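Long-range contacts in NANS (YJHS), A 9-O-acetyl N-acetylneuraminic acid esterase (Escherichia coli O157:H7 EDL933, PDB 3PT5), which probably hydrolyses the 9-O-acetyl ester of 9-O-acetyl-N-acetylneuraminic acid, a sialic acid of mammalian host mucosa that the bacterium can use for growth: residues Val23-Gly28 with Asn181-Val186; Ala32-Glu37 with Thr77-Asp82; Arg51-Ala56 with Ile73-His78; Leu55-His60 with Val127-Gly132; Thr61-Pro66 with Asp85-His90. All coordinates share one frame; numbering follows the deposited sequence.

Contact 1: residues Val23-Gly28 with Asn181-Val186; sequences VLTVAG and NKFLGV
Val23 and Phe183 pair as neighbours on two parallel strands, with Thr25 and Val186 pairing two residues further along strand 20-28. The local axes approach to 4.8 Å and diverge by 24°. Val23 holds the ladder with both of its backbone polar atoms: its N donates to Lys182 O at 2.7 Å, and its O accepts from Leu184 N at the same distance. Thr25 N then binds Gly185 O at 3.1 Å. Between the two pairs one strand has only Leu24 while the other fits in Leu184 and Gly185, a beta bulge, and Gly185 takes backbone angles that suit glycine.

The side chains of Val23, Thr25, Phe183 and Val186 share one face of the sheet. With CG anti to its backbone N (chi1 -167°), the Phe183 ring leans forward along its own strand, Gly185 N over the centre of one face. Val23 CG1 reaches the ring edge at Phe183 CD1 (3.8 Å), and Thr25 OG1 lies at the same edge, 3.5 Å from Phe183 CE1. That hydroxyl is hydrogen-bonded to Thr171 OG1. On the opposite face from Val23, Leu24 sends CD1 to Leu184 CB at 3.9 Å, the side chains crossing at about a right angle.

Helix 162-176 packs on the Val23 and Thr25 face through Ala174 and Leu167, strand 122-130 bonds to the other edge of strand 20-28, and Trp334 of helix 315-335 donates to Leu184 O.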
# COMPACT_ATOMS: atom_id res chain seq x y z
N VAL A 23 -1.77 10.75 9.58
CA VAL A 23 -2.08 10.42 8.19
C VAL A 23 -0.86 9.71 7.58
O VAL A 23 0.27 10.17 7.72
CB VAL A 23 -2.45 11.68 7.37
CG1 VAL A 23 -2.55 11.36 5.88
CG2 VAL A 23 -3.78 12.31 7.86
N LEU A 24 -1.11 8.56 6.94
CA LEU A 24 -0.05 7.84 6.23
C LEU A 24 -0.58 7.52 4.84
O LEU A 24 -1.65 6.93 4.72
CB LEU A 24 0.31 6.56 6.99
CG LEU A 24 1.51 5.73 6.53
CD1 LEU A 24 2.84 6.45 6.88
CD2 LEU A 24 1.45 4.36 7.18
N THR A 25 0.14 7.95 3.80
CA THR A 25 -0.23 7.62 2.41
C THR A 25 0.46 6.31 2.02
O THR A 25 1.58 6.09 2.37
CB THR A 25 0.20 8.75 1.47
OG1 THR A 25 -0.58 9.91 1.78
CG2 THR A 25 -0.06 8.38 0.00
N VAL A 26 -0.26 5.46 1.29
CA VAL A 26 0.27 4.17 0.85
C VAL A 26 0.12 4.16 -0.64
O VAL A 26 -0.98 4.39 -1.15
CB VAL A 26 -0.48 2.98 1.52
CG1 VAL A 26 0.13 1.66 1.05
CG2 VAL A 26 -0.35 3.10 3.03
N ALA A 27 1.23 3.95 -1.36
CA ALA A 27 1.17 4.08 -2.82
C ALA A 27 2.16 3.14 -3.51
O ALA A 27 3.07 2.56 -2.86
CB ALA A 27 1.45 5.54 -3.21
N GLY A 28 1.98 2.97 -4.82
CA GLY A 28 2.82 2.12 -5.60
C GLY A 28 2.06 1.12 -6.44
O GLY A 28 0.95 1.41 -6.88
N ASN A 181 -4.67 17.35 11.78
CA ASN A 181 -4.12 16.11 11.24
C ASN A 181 -2.62 16.25 11.02
O ASN A 181 -2.15 17.33 10.67
CB ASN A 181 -4.84 15.71 9.96
CG ASN A 181 -6.23 15.15 10.21
OD1 ASN A 181 -6.66 14.92 11.36
ND2 ASN A 181 -6.94 14.87 9.13
N LYS A 182 -1.87 15.17 11.26
CA LYS A 182 -0.42 15.20 11.16
C LYS A 182 0.04 14.16 10.14
O LYS A 182 -0.43 13.04 10.19
CB LYS A 182 0.20 14.89 12.52
CG LYS A 182 -0.06 15.97 13.61
CD LYS A 182 0.41 17.36 13.22
CE LYS A 182 0.19 18.36 14.39
NZ LYS A 182 0.55 19.74 13.98
N PHE A 183 0.95 14.52 9.24
CA PHE A 183 1.40 13.62 8.15
C PHE A 183 2.62 12.81 8.59
O PHE A 183 3.67 13.39 8.92
CB PHE A 183 1.72 14.43 6.89
CG PHE A 183 1.90 13.60 5.63
CD1 PHE A 183 0.95 12.66 5.21
CD2 PHE A 183 3.04 13.79 4.85
CE1 PHE A 183 1.13 11.93 4.04
CE2 PHE A 183 3.24 13.05 3.68
CZ PHE A 183 2.29 12.12 3.28
N LEU A 184 2.53 11.49 8.49
CA LEU A 184 3.63 10.63 8.92
C LEU A 184 4.55 10.28 7.76
O LEU A 184 5.66 9.78 7.98
CB LEU A 184 3.10 9.34 9.54
CG LEU A 184 2.40 9.36 10.90
CD1 LEU A 184 1.77 8.00 11.18
CD2 LEU A 184 3.39 9.77 12.03
N GLY A 185 4.07 10.45 6.53
CA GLY A 185 4.88 10.13 5.35
C GLY A 185 4.17 9.20 4.39
O GLY A 185 2.96 9.00 4.49
N VAL A 186 4.93 8.70 3.41
CA VAL A 186 4.43 7.85 2.34
C VAL A 186 5.08 6.48 2.47
O VAL A 186 6.29 6.39 2.58
CB VAL A 186 4.76 8.44 0.94
CG1 VAL A 186 4.31 7.52 -0.20
CG2 VAL A 186 4.16 9.85 0.77

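Contact 2: residues Ala32-Glu37 with Thr77-Asp82; sequences AMAYGE and THCPHD
Asp82 OD2 takes a hydrogen from each of two waters, both 2.7 Å away, and lies 3.4 Å from Met33 CB. One of these waters accepts from Ala34 N at 3.1 Å; the other gives a weak bond to Ala32 O. The other carboxylate oxygen, OD1, accepts from Cys130 N of strand 122-130, so both oxygens of this buried group have partners and its rotation is well defined.

Met33 and Asp82 run past each other in opposite directions. Met33 CG stands between the backbone N and the carbonyl carbon (chi1 50°), and a bend at chi3 (-68°) brings the terminal CE back to within 4.1 Å of Asp82 CB. Next along the chain, Ala34 points its methyl group toward the other loop, where CB finds Cys79 SG at 3.9 Å and Pro80 CD at 4.1 Å. Ala34 is the centre of an inverse gamma turn, which Tyr35 N closes weakly on Met33 O.

These are irregular loops, one following strand 20-28 and the other following strand 73-75, brought together deep in the SGNH hydrolase fold. No direct hydrogen bond joins them. Their polar link consists of the two waters on Asp82 OD2, with apolar contacts beside it, so a single carboxylate gathers backbone groups of one loop through water and of a core strand directly.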
# COMPACT_ATOMS: atom_id res chain seq x y z
N ALA A 32 2.36 -3.06 -2.66
CA ALA A 32 1.96 -2.02 -1.70
C ALA A 32 0.52 -2.25 -1.21
O ALA A 32 0.13 -1.70 -0.18
CB ALA A 32 2.05 -0.65 -2.32
N MET A 33 -0.23 -3.05 -1.96
CA MET A 33 -1.66 -3.17 -1.75
C MET A 33 -2.09 -4.62 -1.56
O MET A 33 -1.28 -5.48 -1.29
CB MET A 33 -2.40 -2.53 -2.92
CG MET A 33 -1.95 -2.98 -4.29
SD MET A 33 -3.00 -2.32 -5.61
CE MET A 33 -4.53 -3.21 -5.29
N ALA A 34 -3.39 -4.89 -1.71
CA ALA A 34 -3.92 -6.16 -1.33
C ALA A 34 -3.73 -7.20 -2.43
O ALA A 34 -4.61 -7.43 -3.25
CB ALA A 34 -5.42 -6.00 -0.98
N TYR A 35 -2.56 -7.83 -2.45
CA TYR A 35 -2.28 -8.94 -3.34
C TYR A 35 -1.96 -10.23 -2.57
O TYR A 35 -1.63 -11.21 -3.17
CB TYR A 35 -1.18 -8.59 -4.33
CG TYR A 35 -1.72 -7.99 -5.62
CD1 TYR A 35 -2.21 -6.67 -5.63
CD2 TYR A 35 -1.78 -8.72 -6.81
CE1 TYR A 35 -2.66 -6.10 -6.79
CE2 TYR A 35 -2.25 -8.15 -7.98
CZ TYR A 35 -2.70 -6.83 -7.96
OH TYR A 35 -3.16 -6.28 -9.16
N GLY A 36 -2.13 -10.22 -1.25
CA GLY A 36 -2.07 -11.48 -0.49
C GLY A 36 -3.25 -12.37 -0.81
O GLY A 36 -4.41 -11.93 -0.69
N GLU A 37 -2.97 -13.61 -1.21
CA GLU A 37 -4.04 -14.54 -1.64
C GLU A 37 -4.60 -15.45 -0.55
O GLU A 37 -5.64 -16.08 -0.75
CB GLU A 37 -3.60 -15.36 -2.85
CG GLU A 37 -3.60 -14.56 -4.13
CD GLU A 37 -2.98 -15.32 -5.29
OE1 GLU A 37 -2.49 -16.48 -5.13
OE2 GLU A 37 -3.02 -14.77 -6.39
N THR A 77 -9.85 -1.63 6.13
CA THR A 77 -9.99 -3.09 6.27
C THR A 77 -8.80 -3.77 5.60
O THR A 77 -7.86 -3.10 5.17
CB THR A 77 -11.34 -3.65 5.72
OG1 THR A 77 -11.34 -3.67 4.29
CG2 THR A 77 -12.52 -2.78 6.20
N HIS A 78 -8.86 -5.09 5.54
CA HIS A 78 -7.76 -5.85 4.91
C HIS A 78 -7.61 -5.64 3.41
O HIS A 78 -6.56 -5.93 2.84
CB HIS A 78 -7.92 -7.33 5.20
CG HIS A 78 -9.17 -7.90 4.61
ND1 HIS A 78 -10.38 -7.88 5.28
CD2 HIS A 78 -9.41 -8.48 3.40
CE1 HIS A 78 -11.31 -8.43 4.51
NE2 HIS A 78 -10.75 -8.79 3.36
N CYS A 79 -8.65 -5.10 2.77
CA CYS A 79 -8.63 -4.90 1.32
C CYS A 79 -9.00 -3.46 0.99
O CYS A 79 -10.18 -3.17 0.78
CB CYS A 79 -9.56 -5.90 0.63
SG CYS A 79 -9.29 -6.00 -1.14
N PRO A 80 -8.02 -2.54 1.01
CA PRO A 80 -8.31 -1.11 0.97
C PRO A 80 -8.79 -0.55 -0.37
O PRO A 80 -8.81 -1.22 -1.39
CB PRO A 80 -6.94 -0.46 1.33
CG PRO A 80 -6.18 -1.52 2.05
CD PRO A 80 -6.60 -2.79 1.32
N HIS A 81 -9.12 0.74 -0.33
CA HIS A 81 -9.66 1.50 -1.43
C HIS A 81 -8.59 2.06 -2.36
O HIS A 81 -8.55 3.23 -2.68
CB HIS A 81 -10.56 2.59 -0.88
CG HIS A 81 -11.95 2.13 -0.57
ND1 HIS A 81 -12.23 0.98 0.14
CD2 HIS A 81 -13.15 2.67 -0.90
CE1 HIS A 81 -13.54 0.84 0.24
NE2 HIS A 81 -14.12 1.85 -0.37
N ASP A 82 -7.70 1.18 -2.80
CA ASP A 82 -6.70 1.57 -3.79
C ASP A 82 -7.35 1.80 -5.15
O ASP A 82 -8.54 1.52 -5.34
CB ASP A 82 -5.60 0.51 -3.81
CG ASP A 82 -4.72 0.55 -2.52
OD1 ASP A 82 -4.03 1.57 -2.33
OD2 ASP A 82 -4.72 -0.42 -1.71
O HOH W 1 -2.94 -0.47 0.30
O HOH W 2 -5.72 -2.94 -2.08

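Contact 3: residues Arg51-Ala56 with Ile73-His78; sequences RIKQLA and IIPLTH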
# COMPACT_ATOMS: atom_id res chain seq x y z
N ARG A 51 -10.72 3.28 15.41
CA ARG A 51 -9.83 4.42 15.32
C ARG A 51 -8.99 4.43 14.05
O ARG A 51 -8.19 5.35 13.84
CB ARG A 51 -8.95 4.53 16.57
CG ARG A 51 -9.71 4.97 17.82
CD ARG A 51 -8.82 4.71 19.02
NE ARG A 51 -7.66 5.59 19.04
CZ ARG A 51 -6.54 5.33 19.72
NH1 ARG A 51 -6.43 4.20 20.42
NH2 ARG A 51 -5.52 6.19 19.70
N ILE A 52 -9.19 3.42 13.19
CA ILE A 52 -8.30 3.25 12.03
C ILE A 52 -9.14 3.34 10.77
O ILE A 52 -10.02 2.49 10.55
CB ILE A 52 -7.60 1.89 12.07
CG1 ILE A 52 -6.72 1.80 13.32
CG2 ILE A 52 -6.75 1.67 10.78
CD1 ILE A 52 -6.02 0.49 13.49
N LYS A 53 -8.88 4.37 9.99
CA LYS A 53 -9.74 4.81 8.87
C LYS A 53 -8.95 4.89 7.57
O LYS A 53 -7.72 4.76 7.57
CB LYS A 53 -10.36 6.17 9.19
CG LYS A 53 -11.13 6.23 10.47
CD LYS A 53 -12.42 5.42 10.39
CE LYS A 53 -13.23 5.63 11.68
NZ LYS A 53 -14.27 4.57 11.77
N GLN A 54 -9.68 5.04 6.47
CA GLN A 54 -9.07 5.28 5.18
C GLN A 54 -9.91 6.27 4.42
O GLN A 54 -11.06 6.50 4.77
CB GLN A 54 -8.91 3.97 4.38
CG GLN A 54 -10.27 3.32 3.95
CD GLN A 54 -10.10 2.04 3.19
OE1 GLN A 54 -9.32 1.99 2.23
NE2 GLN A 54 -10.83 0.98 3.60
N LEU A 55 -9.33 6.88 3.40
CA LEU A 55 -10.11 7.68 2.46
C LEU A 55 -10.75 6.79 1.42
O LEU A 55 -10.06 6.08 0.70
CB LEU A 55 -9.27 8.76 1.80
CG LEU A 55 -8.73 9.96 2.59
CD1 LEU A 55 -8.17 10.97 1.60
CD2 LEU A 55 -9.79 10.64 3.43
N ALA A 56 -12.08 6.84 1.34
CA ALA A 56 -12.83 5.98 0.40
C ALA A 56 -12.59 6.30 -1.06
O ALA A 56 -12.19 7.39 -1.43
CB ALA A 56 -14.34 6.08 0.68
N ILE A 73 -14.25 9.55 4.99
CA ILE A 73 -13.62 8.76 6.03
C ILE A 73 -14.45 7.49 6.29
O ILE A 73 -15.64 7.56 6.68
CB ILE A 73 -13.45 9.60 7.32
CG1 ILE A 73 -12.43 10.73 7.06
CG2 ILE A 73 -13.00 8.72 8.49
CD1 ILE A 73 -11.96 11.45 8.33
N ILE A 74 -13.82 6.33 6.09
CA ILE A 74 -14.48 5.05 6.31
C ILE A 74 -13.51 4.08 7.03
O ILE A 74 -12.31 4.34 7.12
CB ILE A 74 -15.01 4.43 4.97
CG1 ILE A 74 -13.84 4.09 4.04
CG2 ILE A 74 -16.00 5.38 4.31
CD1 ILE A 74 -14.21 3.14 2.87
N PRO A 75 -14.04 2.97 7.56
CA PRO A 75 -13.13 2.01 8.19
C PRO A 75 -12.07 1.46 7.24
O PRO A 75 -12.34 1.20 6.06
CB PRO A 75 -14.05 0.88 8.64
CG PRO A 75 -15.43 1.54 8.79
CD PRO A 75 -15.45 2.56 7.66
N LEU A 76 -10.85 1.31 7.76
CA LEU A 76 -9.81 0.64 6.97
C LEU A 76 -9.93 -0.85 7.21
O LEU A 76 -10.10 -1.28 8.34
CB LEU A 76 -8.43 1.12 7.37
CG LEU A 76 -7.25 0.34 6.79
CD1 LEU A 76 -7.15 0.45 5.29
CD2 LEU A 76 -5.96 0.87 7.46
N THR A 77 -9.85 -1.63 6.13
CA THR A 77 -9.99 -3.09 6.27
C THR A 77 -8.80 -3.77 5.60
O THR A 77 -7.86 -3.10 5.17
CB THR A 77 -11.34 -3.65 5.72
OG1 THR A 77 -11.34 -3.67 4.29
CG2 THR A 77 -12.52 -2.78 6.20
N HIS A 78 -8.86 -5.09 5.54
CA HIS A 78 -7.76 -5.85 4.91
C HIS A 78 -7.61 -5.64 3.41
O HIS A 78 -6.56 -5.93 2.84
CB HIS A 78 -7.92 -7.33 5.20
CG HIS A 78 -9.17 -7.90 4.61
ND1 HIS A 78 -10.38 -7.88 5.28
CD2 HIS A 78 -9.41 -8.48 3.40
CE1 HIS A 78 -11.31 -8.43 4.51
NE2 HIS A 78 -10.75 -8.79 3.36
O HOH W 3 -9.98 -0.22 10.77
O HOH W 4 -11.92 -1.49 2.81
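Gln54 presents its flat amide to residues 75-77. Leu76 CD1 lies over one face, almost directly above Gln54 CD at 4.0 Å, while Pro75 O meets Gln54 NE2 at the edge, in the amide plane, at 2.9 Å. The N-H points nearly straight at that oxygen (169°), though the donor is tilted 16° out of the carbonyl plane. A water bound to Thr77 OG1 accepts the other N-H of NE2, and OE1 accepts from His81 N, which together fix the rotation of the amide.

The contact forms one border of the mixed sheet of this SGNH hydrolase, where the short outermost strand 73-75 runs antiparallel to strand 52-55. Gln54 and Ile74 are the hydrogen-bonded pair: Gln54 N binds Ile74 O at 2.8 Å and Ile74 N returns the bond to Gln54 O at 3.1 Å. Leu76 N extends the ladder to Ile52 O.

On the face that carries Gln54 and Ile74, the two chains touch through CG and CG1, and Ile74 CD1 reaches on to Ala56 CB at 3.7 Å. Lys53 lays CG against Ile73 CG2, the side chains nearly at right angles, and its bend at chi2 (-70°) brings CD close to Ile74 O. Ile52 CG2 packs on Leu76 CD2 at 3.5 Å, and both residues rest on Ala111 of helix 107-114. Just beyond the ladder Thr77 N is buried without any hydrogen-bonding partner, 3.8 Å from Gln54 NE2.

Contact 4: residues Leu55-His60 with Val127-Gly132; sequences LARFAH and VPCCRG
The loop leaving strand 52-55 comes back to Pro128 and Cys129 of strand 122-130, and Arg57 makes the join by giving an NH1 hydrogen to Pro128 O at 2.9 Å. The oxygen lies at the edge of the guanidinium, 4° from its plane, and the nitrogen lies in the carbonyl plane in turn; the bond is somewhat bent, 151° at the hydrogen. Arg57 runs straight out from the backbone, CG anti to N, until a turn at chi3 (-54°) swings the guanidinium round to the strand. NH1 also comes within 4.0 Å of Cys129 CA, at an oblique approach.

The other guanidinium nitrogens have partners too: NE donates to His81 O, and NH2 forms a salt bridge with Asp166 of helix 162-176. Held along several edges, the group has little liberty to rotate. In this alpha/beta sheet strands 52-55 and 122-130 are parallel neighbours, and the contact lies toward the C-terminal side of both.

Further back, Leu55 and Val127 lie side by side and point the same way, with Leu55 CD1 4.2 Å from Val127 CG1. The Pro128 ring turns its CD toward Leu55 O, 3.8 Å away. Arg170 of helix 162-176 binds both Leu55 O and Pro128 O through NH2, and its NH1 reaches Ala56 O.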
# COMPACT_ATOMS: atom_id res chain seq x y z
N LEU A 55 -9.33 6.88 3.40
CA LEU A 55 -10.11 7.68 2.46
C LEU A 55 -10.75 6.79 1.42
O LEU A 55 -10.06 6.08 0.70
CB LEU A 55 -9.27 8.76 1.80
CG LEU A 55 -8.73 9.96 2.59
CD1 LEU A 55 -8.17 10.97 1.60
CD2 LEU A 55 -9.79 10.64 3.43
N ALA A 56 -12.08 6.84 1.34
CA ALA A 56 -12.83 5.98 0.40
C ALA A 56 -12.59 6.30 -1.06
O ALA A 56 -12.19 7.39 -1.43
CB ALA A 56 -14.34 6.08 0.68
N ARG A 57 -12.89 5.32 -1.91
CA ARG A 57 -12.77 5.45 -3.35
C ARG A 57 -13.98 4.82 -4.04
O ARG A 57 -14.55 5.43 -4.95
CB ARG A 57 -11.49 4.80 -3.89
CG ARG A 57 -11.26 5.06 -5.38
CD ARG A 57 -9.99 4.40 -5.92
NE ARG A 57 -8.79 4.77 -5.17
CZ ARG A 57 -8.04 5.83 -5.44
NH1 ARG A 57 -6.96 6.11 -4.72
NH2 ARG A 57 -8.34 6.60 -6.48
N PHE A 58 -14.35 3.62 -3.60
CA PHE A 58 -15.34 2.81 -4.33
C PHE A 58 -16.73 3.33 -3.96
O PHE A 58 -16.88 4.19 -3.10
CB PHE A 58 -15.21 1.33 -3.97
CG PHE A 58 -13.77 0.80 -4.06
CD1 PHE A 58 -12.89 1.23 -5.06
CD2 PHE A 58 -13.32 -0.15 -3.15
CE1 PHE A 58 -11.59 0.75 -5.11
CE2 PHE A 58 -12.03 -0.64 -3.21
CZ PHE A 58 -11.17 -0.20 -4.18
N ALA A 59 -17.75 2.78 -4.62
CA ALA A 59 -19.11 3.23 -4.39
C ALA A 59 -19.70 2.66 -3.09
O ALA A 59 -20.72 3.16 -2.57
CB ALA A 59 -19.96 2.86 -5.61
N HIS A 60 -19.07 1.62 -2.55
CA HIS A 60 -19.47 1.07 -1.25
C HIS A 60 -18.20 0.78 -0.48
O HIS A 60 -17.12 0.71 -1.08
CB HIS A 60 -20.33 -0.19 -1.39
CG HIS A 60 -21.62 0.06 -2.11
ND1 HIS A 60 -22.81 0.34 -1.47
CD2 HIS A 60 -21.87 0.15 -3.44
CE1 HIS A 60 -23.74 0.56 -2.37
NE2 HIS A 60 -23.20 0.47 -3.58
N VAL A 127 -4.21 6.75 3.41
CA VAL A 127 -4.58 7.28 2.10
C VAL A 127 -4.10 6.28 1.01
O VAL A 127 -2.96 6.32 0.59
CB VAL A 127 -4.00 8.72 1.86
CG1 VAL A 127 -4.48 9.31 0.52
CG2 VAL A 127 -4.39 9.66 3.02
N PRO A 128 -4.99 5.34 0.60
CA PRO A 128 -4.56 4.28 -0.32
C PRO A 128 -4.60 4.77 -1.77
O PRO A 128 -5.67 5.14 -2.29
CB PRO A 128 -5.54 3.12 -0.02
CG PRO A 128 -6.73 3.76 0.60
CD PRO A 128 -6.36 5.13 1.09
N CYS A 129 -3.41 4.76 -2.38
CA CYS A 129 -3.22 5.21 -3.77
C CYS A 129 -2.38 4.24 -4.60
O CYS A 129 -1.47 4.68 -5.28
CB CYS A 129 -2.58 6.61 -3.79
SG CYS A 129 -3.50 7.84 -2.85
N CYS A 130 -2.68 2.94 -4.51
CA CYS A 130 -1.91 1.94 -5.24
C CYS A 130 -2.63 1.44 -6.47
O CYS A 130 -3.87 1.48 -6.54
CB CYS A 130 -1.62 0.75 -4.34
SG CYS A 130 -0.90 1.15 -2.74
N ARG A 131 -1.87 0.93 -7.43
CA ARG A 131 -2.45 0.39 -8.65
C ARG A 131 -1.56 -0.77 -9.09
O ARG A 131 -0.40 -0.59 -9.40
CB ARG A 131 -2.53 1.52 -9.72
CG ARG A 131 -2.88 1.03 -11.14
CD ARG A 131 -4.20 0.33 -11.07
NE ARG A 131 -4.89 0.17 -12.34
CZ ARG A 131 -4.92 -0.95 -13.06
NH1 ARG A 131 -4.27 -2.03 -12.65
NH2 ARG A 131 -5.63 -0.98 -14.18
N GLY A 132 -2.11 -1.98 -9.11
CA GLY A 132 -1.36 -3.14 -9.62
C GLY A 132 -0.96 -2.88 -11.05
O GLY A 132 -1.72 -2.28 -11.82

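Contact 5: residues Thr61-Pro66 with Asp85-His90; sequences THPGGP and DMQSYH
Gln87 CB lies against the ring of Pro63, 3.9 Å from its CD and 4.1 Å from its CG. Beyond CG the chain is extended (chi2 -171°), which carries the amide alongside the backbone of residues 61 and 62. Gln87 CD is 4.0 Å from both Thr61 O and His62 CA. At the tip, Gln87 OE1 approaches His62 CA at 3.4 Å and Pro63 CD at 3.6 Å, while Gln87 NE2 points at Thr61 O, 3.2 Å off. That last hydrogen bond is nearly straight, but the oxygen stands too close to His81 for its position to be fully trusted. NE2 also donates to Cys79 O.

Both sides are turns. His62 to Gly65 is a type II turn, and Met86 to Tyr89 a type I turn overlapped at its start by an Asx turn, where Asp85 OD1 accepts from Gln87 N at 3.0 Å and so steadies the base of the glutamine.

The contact sits near the surface, flanking the edge strand 73-75, where Thr61 CG2 touches Ile74 CD1: residues 61-66 belong to the loop joining strand 52-55 to strand 73-75, and residues 85-90 to the long loop that leads from strand 73-75 to helix 107-114.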
# COMPACT_ATOMS: atom_id res chain seq x y z
N THR A 61 -18.32 0.63 0.84
CA THR A 61 -17.12 0.42 1.65
C THR A 61 -16.49 -0.92 1.33
O THR A 61 -15.25 -1.06 1.36
CB THR A 61 -17.40 0.55 3.15
OG1 THR A 61 -18.40 -0.40 3.54
CG2 THR A 61 -17.87 1.94 3.46
N HIS A 62 -17.34 -1.89 1.00
CA HIS A 62 -16.96 -3.25 0.64
C HIS A 62 -18.20 -3.88 -0.02
O HIS A 62 -19.29 -3.29 0.06
CB HIS A 62 -16.50 -4.04 1.88
CG HIS A 62 -17.53 -4.16 2.96
ND1 HIS A 62 -18.40 -5.23 3.05
CD2 HIS A 62 -17.80 -3.37 4.03
CE1 HIS A 62 -19.16 -5.08 4.12
NE2 HIS A 62 -18.84 -3.95 4.71
N PRO A 63 -18.05 -5.06 -0.65
CA PRO A 63 -19.23 -5.59 -1.34
C PRO A 63 -20.35 -5.90 -0.34
O PRO A 63 -20.16 -6.64 0.64
CB PRO A 63 -18.70 -6.85 -2.04
CG PRO A 63 -17.19 -6.63 -2.11
CD PRO A 63 -16.85 -5.89 -0.88
N GLY A 64 -21.50 -5.26 -0.55
CA GLY A 64 -22.65 -5.48 0.31
C GLY A 64 -22.67 -4.56 1.51
O GLY A 64 -23.55 -4.68 2.36
N GLY A 65 -21.72 -3.61 1.54
CA GLY A 65 -21.58 -2.69 2.66
C GLY A 65 -22.23 -1.35 2.33
O GLY A 65 -22.77 -1.16 1.23
N PRO A 66 -22.14 -0.39 3.25
CA PRO A 66 -22.75 0.93 3.01
C PRO A 66 -22.20 1.71 1.82
O PRO A 66 -21.04 1.54 1.44
CB PRO A 66 -22.45 1.73 4.28
CG PRO A 66 -21.80 0.83 5.22
CD PRO A 66 -21.63 -0.53 4.63
N ASP A 85 -9.40 -2.14 -7.58
CA ASP A 85 -10.33 -2.74 -6.62
C ASP A 85 -10.17 -4.25 -6.56
O ASP A 85 -10.49 -4.95 -7.54
CB ASP A 85 -11.77 -2.35 -7.04
CG ASP A 85 -12.84 -2.83 -6.07
OD1 ASP A 85 -12.57 -3.67 -5.18
OD2 ASP A 85 -14.00 -2.36 -6.23
N MET A 86 -9.62 -4.75 -5.45
CA MET A 86 -9.36 -6.19 -5.29
C MET A 86 -10.43 -6.90 -4.46
O MET A 86 -10.29 -8.09 -4.16
CB MET A 86 -7.98 -6.42 -4.64
CG MET A 86 -6.78 -5.79 -5.37
SD MET A 86 -6.59 -6.33 -7.08
CE MET A 86 -5.92 -7.97 -6.78
N GLN A 87 -11.48 -6.19 -4.07
CA GLN A 87 -12.39 -6.67 -3.04
C GLN A 87 -13.24 -7.87 -3.44
O GLN A 87 -13.78 -8.55 -2.58
CB GLN A 87 -13.27 -5.54 -2.51
CG GLN A 87 -12.51 -4.36 -1.91
CD GLN A 87 -13.45 -3.43 -1.25
OE1 GLN A 87 -14.57 -3.21 -1.74
NE2 GLN A 87 -13.02 -2.83 -0.14
N SER A 88 -13.33 -8.12 -4.75
CA SER A 88 -14.03 -9.30 -5.28
C SER A 88 -13.13 -10.50 -5.63
O SER A 88 -13.62 -11.53 -6.09
CB SER A 88 -14.93 -8.91 -6.47
OG SER A 88 -15.95 -8.00 -6.06
N TYR A 89 -11.82 -10.38 -5.38
CA TYR A 89 -10.95 -11.52 -5.60
C TYR A 89 -11.01 -12.46 -4.40
O TYR A 89 -10.00 -12.63 -3.70
CB TYR A 89 -9.51 -11.04 -5.80
CG TYR A 89 -9.23 -10.48 -7.17
CD1 TYR A 89 -9.56 -9.17 -7.47
CD2 TYR A 89 -8.61 -11.26 -8.14
CE1 TYR A 89 -9.26 -8.62 -8.73
CE2 TYR A 89 -8.31 -10.72 -9.39
CZ TYR A 89 -8.67 -9.41 -9.69
OH TYR A 89 -8.38 -8.87 -10.94
N HIS A 90 -12.17 -13.06 -4.14
CA HIS A 90 -12.35 -13.86 -2.94
C HIS A 90 -11.54 -15.12 -2.96
O HIS A 90 -11.35 -15.75 -4.03
CB HIS A 90 -13.82 -14.26 -2.74
CG HIS A 90 -14.78 -13.12 -2.83
ND1 HIS A 90 -14.57 -11.91 -2.20
CD2 HIS A 90 -15.97 -13.00 -3.47
CE1 HIS A 90 -15.58 -11.09 -2.46
NE2 HIS A 90 -16.45 -11.74 -3.21

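In the fold
Contacts 1, 3 and 4 all reach one mixed sheet. Contact 4 touches contact 1 through the adjoining strands 20-28 and 122-130, with Leu24 O 2.9 Å from Val127 N and Val26 O 2.8 Å from Cys129 N. Contacts 3 and 4 share Leu55 and Ala56. Contact 2, centred about 10 Å from the centre of contact 4, ties loops to this framework: Asp82 meets strand 122-130, and His81 connects to both Arg57 and Gln54. Contact 5 lies furthest out, its centre about 23 Å from that of contact 1, yet it touches contact 2, where Met33 CE comes within 3.4 Å of Met86 CG. The series thus runs from buried sheet to surface turns.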